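Local coordinates for chemotaxis response regulator protein-glutamate methylesterase (Thermotoga maritima, PDB 3SFT) that probably removes methyl groups from methylglutamates of chemoreceptors, and deamidates certain of their glutamines, in bacterial chemotaxis, this chain being its catalytic domain, at residues V63-G75 with L88-D100. Residues are numbered along the deposited sequence; the frame is centred on the assembly and turned at random.
Sequences VKEAEDGEEVKPG and LKAQNGKVFFFLD
Phe97, on the second strand of the β-hairpin 85-91/94-100, packs its ring between Ala66 and Val72 of the loop that leaves edge strand 62-65 of the parallel sheet in this doubly wound α/β domain. Ala66 CB sits over one face, 4.0 Å from the ring centroid. Val72 CG2 presses on the opposite face, 3.5 Å from the centroid and only 10° off the normal; the two ring contacts are CH-pi, for which short aliphatic side chains are well suited. Val95 CG1 is a further apolar neighbour of Val72 CG2. Tyr78 of strand 76-79 adds an edge-to-face ring contact. A leucine in place of Phe97 would probably leave both methyls without a flat surface to lie on and open a gap between loop and hairpin.

The backbones lock alongside: Phe97 N donates to Glu70 O in the carbonyl plane, and Val72 N to Val95 O at 2.8 Å, flanking the single bridge of Glu71 with Phe96. Gly69, with positive phi in a type II turn, gives its N to Phe97 O from above the carbonyl plane.

Toward solvent the contact slackens. The extended Glu71 chain passes Phe96 CE1 and reaches Lys94 in a long salt bridge, 3.9 Å from OE2 to NZ. At the other exposed end, where a water links Lys89 NZ weakly to Asp68 OD1, Asp68 still makes a firm bond: CG anti to its N (chi1 -175°) brings OD1 to Leu99 N at 3.0 Å, on the anti side and 26° out of the carboxylate plane.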
loop_
_atom_site.group_PDB
_atom_site.type_symbol
_atom_site.label_atom_id
_atom_site.label_comp_id
_atom_site.label_asym_id
_atom_site.label_seq_id
_atom_site.Cartn_x
_atom_site.Cartn_y
_atom_site.Cartn_z
ATOM N N VAL A 63 -5.283 -12.743 2.463
ATOM C CA VAL A 63 -4.013 -12.157 2.054
ATOM C C VAL A 63 -3.267 -13.084 1.110
ATOM O O VAL A 63 -3.000 -14.242 1.436
ATOM C CB VAL A 63 -3.115 -11.836 3.268
ATOM C CG1 VAL A 63 -1.867 -11.095 2.815
ATOM C CG2 VAL A 63 -3.887 -11.014 4.301
ATOM N N LYS A 64 -2.901 -12.554 -0.050
ATOM C CA LYS A 64 -2.191 -13.334 -1.049
ATOM C C LYS A 64 -1.282 -12.431 -1.854
ATOM O O LYS A 64 -1.345 -11.209 -1.746
ATOM C CB LYS A 64 -3.187 -14.018 -1.998
ATOM C CG LYS A 64 -4.013 -13.043 -2.851
ATOM C CD LYS A 64 -5.074 -13.756 -3.688
ATOM C CE LYS A 64 -4.459 -14.629 -4.759
ATOM N NZ LYS A 64 -3.685 -13.820 -5.736
ATOM N N GLU A 65 -0.451 -13.052 -2.678
ATOM C CA GLU A 65 0.467 -12.339 -3.539
ATOM C C GLU A 65 -0.335 -11.880 -4.763
ATOM O O GLU A 65 -1.208 -12.607 -5.241
ATOM C CB GLU A 65 1.589 -13.291 -3.955
ATOM C CG GLU A 65 2.894 -12.616 -4.330
ATOM C CD GLU A 65 4.092 -13.556 -4.240
ATOM O OE1 GLU A 65 5.128 -13.137 -3.680
ATOM O OE2 GLU A 65 3.998 -14.707 -4.725
ATOM N N ALA A 66 -0.090 -10.655 -5.229
ATOM C CA ALA A 66 -0.793 -10.144 -6.404
ATOM C C ALA A 66 -0.306 -10.903 -7.628
ATOM O O ALA A 66 0.884 -11.184 -7.749
ATOM C CB ALA A 66 -0.535 -8.653 -6.580
ATOM N N GLU A 67 -1.231 -11.245 -8.524
ATOM C CA GLU A 67 -0.891 -11.973 -9.747
ATOM C C GLU A 67 -1.193 -11.155 -10.996
ATOM O O GLU A 67 -2.136 -10.359 -11.023
ATOM C CB GLU A 67 -1.644 -13.303 -9.816
ATOM C CG GLU A 67 -1.304 -14.263 -8.697
ATOM C CD GLU A 67 -2.047 -15.576 -8.819
ATOM O OE1 GLU A 67 -1.710 -16.364 -9.731
ATOM O OE2 GLU A 67 -2.965 -15.820 -8.002
ATOM N N ASP A 68 -0.386 -11.368 -12.030
ATOM C CA ASP A 68 -0.534 -10.667 -13.294
ATOM C C ASP A 68 -1.902 -10.953 -13.927
ATOM O O ASP A 68 -2.316 -12.109 -14.040
ATOM C CB ASP A 68 0.600 -11.079 -14.234
ATOM C CG ASP A 68 0.588 -10.312 -15.538
ATOM O OD1 ASP A 68 0.658 -9.068 -15.510
ATOM O OD2 ASP A 68 0.516 -10.963 -16.598
ATOM N N GLY A 69 -2.617 -9.887 -14.282
ATOM C CA GLY A 69 -3.931 -10.026 -14.885
ATOM C C GLY A 69 -5.060 -10.298 -13.901
ATOM O O GLY A 69 -6.220 -10.388 -14.299
ATOM N N GLU A 70 -4.729 -10.437 -12.620
ATOM C CA GLU A 70 -5.733 -10.700 -11.590
ATOM C C GLU A 70 -6.606 -9.474 -11.317
ATOM O O GLU A 70 -6.124 -8.340 -11.340
ATOM C CB GLU A 70 -5.050 -11.155 -10.293
ATOM C CG GLU A 70 -6.000 -11.428 -9.121
ATOM C CD GLU A 70 -5.279 -11.880 -7.849
ATOM O OE1 GLU A 70 -4.052 -11.681 -7.735
ATOM O OE2 GLU A 70 -5.947 -12.435 -6.954
ATOM N N GLU A 71 -7.893 -9.713 -11.075
ATOM C CA GLU A 71 -8.835 -8.641 -10.778
ATOM C C GLU A 71 -8.689 -8.196 -9.322
ATOM O O GLU A 71 -8.682 -9.026 -8.411
ATOM C CB GLU A 71 -10.276 -9.101 -11.030
ATOM C CG GLU A 71 -11.291 -7.958 -10.982
ATOM C CD GLU A 71 -12.738 -8.413 -11.094
ATOM O OE1 GLU A 71 -13.002 -9.490 -11.679
ATOM O OE2 GLU A 71 -13.614 -7.679 -10.592
ATOM N N VAL A 72 -8.567 -6.887 -9.114
ATOM C CA VAL A 72 -8.420 -6.307 -7.781
ATOM C C VAL A 72 -9.795 -6.256 -7.107
ATOM O O VAL A 72 -10.646 -5.458 -7.490
ATOM C CB VAL A 72 -7.832 -4.889 -7.881
ATOM C CG1 VAL A 72 -7.534 -4.340 -6.508
ATOM C CG2 VAL A 72 -6.566 -4.910 -8.732
ATOM N N LYS A 73 -9.996 -7.085 -6.087
ATOM C CA LYS A 73 -11.288 -7.156 -5.403
ATOM C C LYS A 73 -11.256 -6.842 -3.911
ATOM O O LYS A 73 -10.233 -7.017 -3.256
ATOM C CB LYS A 73 -11.888 -8.557 -5.582
ATOM C CG LYS A 73 -11.967 -9.041 -7.028
ATOM C CD LYS A 73 -12.693 -10.380 -7.129
ATOM C CE LYS A 73 -11.959 -11.488 -6.373
ATOM N NZ LYS A 73 -12.744 -12.763 -6.320
ATOM N N PRO A 74 -12.382 -6.345 -3.364
ATOM C CA PRO A 74 -12.476 -6.021 -1.936
ATOM C C PRO A 74 -12.463 -7.327 -1.134
ATOM O O PRO A 74 -12.817 -8.388 -1.652
ATOM C CB PRO A 74 -13.824 -5.297 -1.834
ATOM C CG PRO A 74 -14.622 -5.877 -2.966
ATOM C CD PRO A 74 -13.604 -5.927 -4.079
ATOM N N GLY A 75 -12.036 -7.247 0.121
ATOM C CA GLY A 75 -11.956 -8.433 0.955
ATOM C C GLY A 75 -10.609 -9.129 0.821
ATOM O O GLY A 75 -10.371 -10.149 1.457
ATOM N N LEU A 88 -1.616 -1.205 -12.005
ATOM C CA LEU A 88 -3.063 -1.374 -11.963
ATOM C C LEU A 88 -3.612 -0.755 -13.238
ATOM O O LEU A 88 -3.106 0.265 -13.705
ATOM C CB LEU A 88 -3.689 -0.681 -10.747
ATOM C CG LEU A 88 -3.567 -1.387 -9.396
ATOM C CD1 LEU A 88 -2.288 -0.963 -8.695
ATOM C CD2 LEU A 88 -4.767 -1.040 -8.537
ATOM N N LYS A 89 -4.609 -1.403 -13.830
ATOM C CA LYS A 89 -5.217 -0.905 -15.059
ATOM C C LYS A 89 -6.722 -1.088 -15.011
ATOM O O LYS A 89 -7.221 -2.088 -14.486
ATOM C CB LYS A 89 -4.635 -1.618 -16.288
ATOM C CG LYS A 89 -4.840 -3.127 -16.293
ATOM C CD LYS A 89 -4.060 -3.803 -17.413
ATOM C CE LYS A 89 -4.118 -5.316 -17.278
ATOM N NZ LYS A 89 -3.218 -5.995 -18.247
ATOM N N ALA A 90 -7.440 -0.088 -15.510
ATOM C CA ALA A 90 -8.895 -0.130 -15.537
ATOM C C ALA A 90 -9.355 -0.634 -16.901
ATOM O O ALA A 90 -8.920 -0.132 -17.939
ATOM C CB ALA A 90 -9.470 1.256 -15.259
ATOM N N GLN A 91 -10.208 -1.652 -16.891
ATOM C CA GLN A 91 -10.724 -2.232 -18.129
ATOM C C GLN A 91 -12.181 -2.611 -17.950
ATOM O O GLN A 91 -12.516 -3.386 -17.053
ATOM C CB GLN A 91 -9.918 -3.483 -18.523
ATOM C CG GLN A 91 -8.494 -3.208 -19.011
ATOM C CD GLN A 91 -7.680 -4.478 -19.211
ATOM O OE1 GLN A 91 -7.674 -5.365 -18.358
ATOM N NE2 GLN A 91 -6.978 -4.564 -20.335
ATOM N N ASN A 92 -13.049 -2.004 -18.756
ATOM C CA ASN A 92 -14.483 -2.297 -18.726
ATOM C C ASN A 92 -15.092 -2.196 -17.322
ATOM O O ASN A 92 -15.782 -3.110 -16.867
ATOM C CB ASN A 92 -14.717 -3.699 -19.313
ATOM C CG ASN A 92 -16.181 -3.987 -19.599
ATOM O OD1 ASN A 92 -16.852 -3.213 -20.283
ATOM N ND2 ASN A 92 -16.683 -5.108 -19.078
ATOM N N GLY A 93 -14.792 -1.102 -16.624
ATOM C CA GLY A 93 -15.322 -0.899 -15.284
ATOM C C GLY A 93 -14.702 -1.717 -14.159
ATOM O O GLY A 93 -15.162 -1.647 -13.021
ATOM N N LYS A 94 -13.680 -2.511 -14.469
ATOM C CA LYS A 94 -13.005 -3.326 -13.459
ATOM C C LYS A 94 -11.528 -2.950 -13.407
ATOM O O LYS A 94 -11.009 -2.318 -14.331
ATOM C CB LYS A 94 -13.127 -4.816 -13.794
ATOM C CG LYS A 94 -14.535 -5.375 -13.759
ATOM C CD LYS A 94 -14.554 -6.760 -14.379
ATOM C CE LYS A 94 -15.964 -7.314 -14.494
ATOM N NZ LYS A 94 -16.518 -7.693 -13.172
ATOM N N VAL A 95 -10.849 -3.353 -12.335
ATOM C CA VAL A 95 -9.428 -3.057 -12.176
ATOM C C VAL A 95 -8.605 -4.340 -12.085
ATOM O O VAL A 95 -8.962 -5.272 -11.361
ATOM C CB VAL A 95 -9.166 -2.164 -10.942
ATOM C CG1 VAL A 95 -7.675 -1.857 -10.819
ATOM C CG2 VAL A 95 -9.949 -0.862 -11.073
ATOM N N PHE A 96 -7.506 -4.375 -12.834
ATOM C CA PHE A 96 -6.631 -5.541 -12.880
ATOM C C PHE A 96 -5.171 -5.179 -12.628
ATOM O O PHE A 96 -4.736 -4.064 -12.920
ATOM C CB PHE A 96 -6.738 -6.220 -14.258
ATOM C CG PHE A 96 -8.128 -6.683 -14.604
ATOM C CD1 PHE A 96 -8.544 -7.974 -14.291
ATOM C CD2 PHE A 96 -9.026 -5.825 -15.232
ATOM C CE1 PHE A 96 -9.840 -8.408 -14.597
ATOM C CE2 PHE A 96 -10.326 -6.250 -15.541
ATOM C CZ PHE A 96 -10.730 -7.548 -15.220
ATOM N N PHE A 97 -4.417 -6.134 -12.093
ATOM C CA PHE A 97 -2.995 -5.943 -11.832
ATOM C C PHE A 97 -2.198 -6.284 -13.084
ATOM O O PHE A 97 -2.658 -7.030 -13.947
ATOM C CB PHE A 97 -2.498 -6.909 -10.747
ATOM C CG PHE A 97 -2.987 -6.600 -9.367
ATOM C CD1 PHE A 97 -2.649 -5.401 -8.746
ATOM C CD2 PHE A 97 -3.744 -7.529 -8.665
ATOM C CE1 PHE A 97 -3.057 -5.134 -7.443
ATOM C CE2 PHE A 97 -4.156 -7.273 -7.364
ATOM C CZ PHE A 97 -3.808 -6.067 -6.750
ATOM N N PHE A 98 -0.997 -5.736 -13.172
ATOM C CA PHE A 98 -0.093 -6.064 -14.261
ATOM C C PHE A 98 1.324 -5.925 -13.737
ATOM O O PHE A 98 1.607 -5.053 -12.911
ATOM C CB PHE A 98 -0.347 -5.256 -15.549
ATOM C CG PHE A 98 0.040 -3.802 -15.478
ATOM C CD1 PHE A 98 1.357 -3.406 -15.680
ATOM C CD2 PHE A 98 -0.933 -2.823 -15.299
ATOM C CE1 PHE A 98 1.701 -2.054 -15.713
ATOM C CE2 PHE A 98 -0.602 -1.469 -15.331
ATOM C CZ PHE A 98 0.718 -1.086 -15.540
ATOM N N LEU A 99 2.170 -6.876 -14.112
ATOM C CA LEU A 99 3.554 -6.877 -13.677
ATOM C C LEU A 99 4.422 -6.164 -14.699
ATOM O O LEU A 99 4.581 -6.610 -15.834
ATOM C CB LEU A 99 4.031 -8.311 -13.425
ATOM C CG LEU A 99 3.264 -9.037 -12.313
ATOM C CD1 LEU A 99 3.796 -10.446 -12.130
ATOM C CD2 LEU A 99 3.372 -8.256 -11.010
ATOM N N ASP A 100 4.942 -5.020 -14.283
ATOM C CA ASP A 100 5.771 -4.182 -15.129
ATOM C C ASP A 100 7.246 -4.380 -14.787
ATOM O O ASP A 100 7.612 -4.467 -13.614
ATOM C CB ASP A 100 5.345 -2.724 -14.926
ATOM C CG ASP A 100 6.112 -1.759 -15.792
ATOM O OD1 ASP A 100 5.680 -1.502 -16.935
ATOM O OD2 ASP A 100 7.137 -1.245 -15.312
HETATM O O HOH W 1 -1.906 -8.562 -17.527
#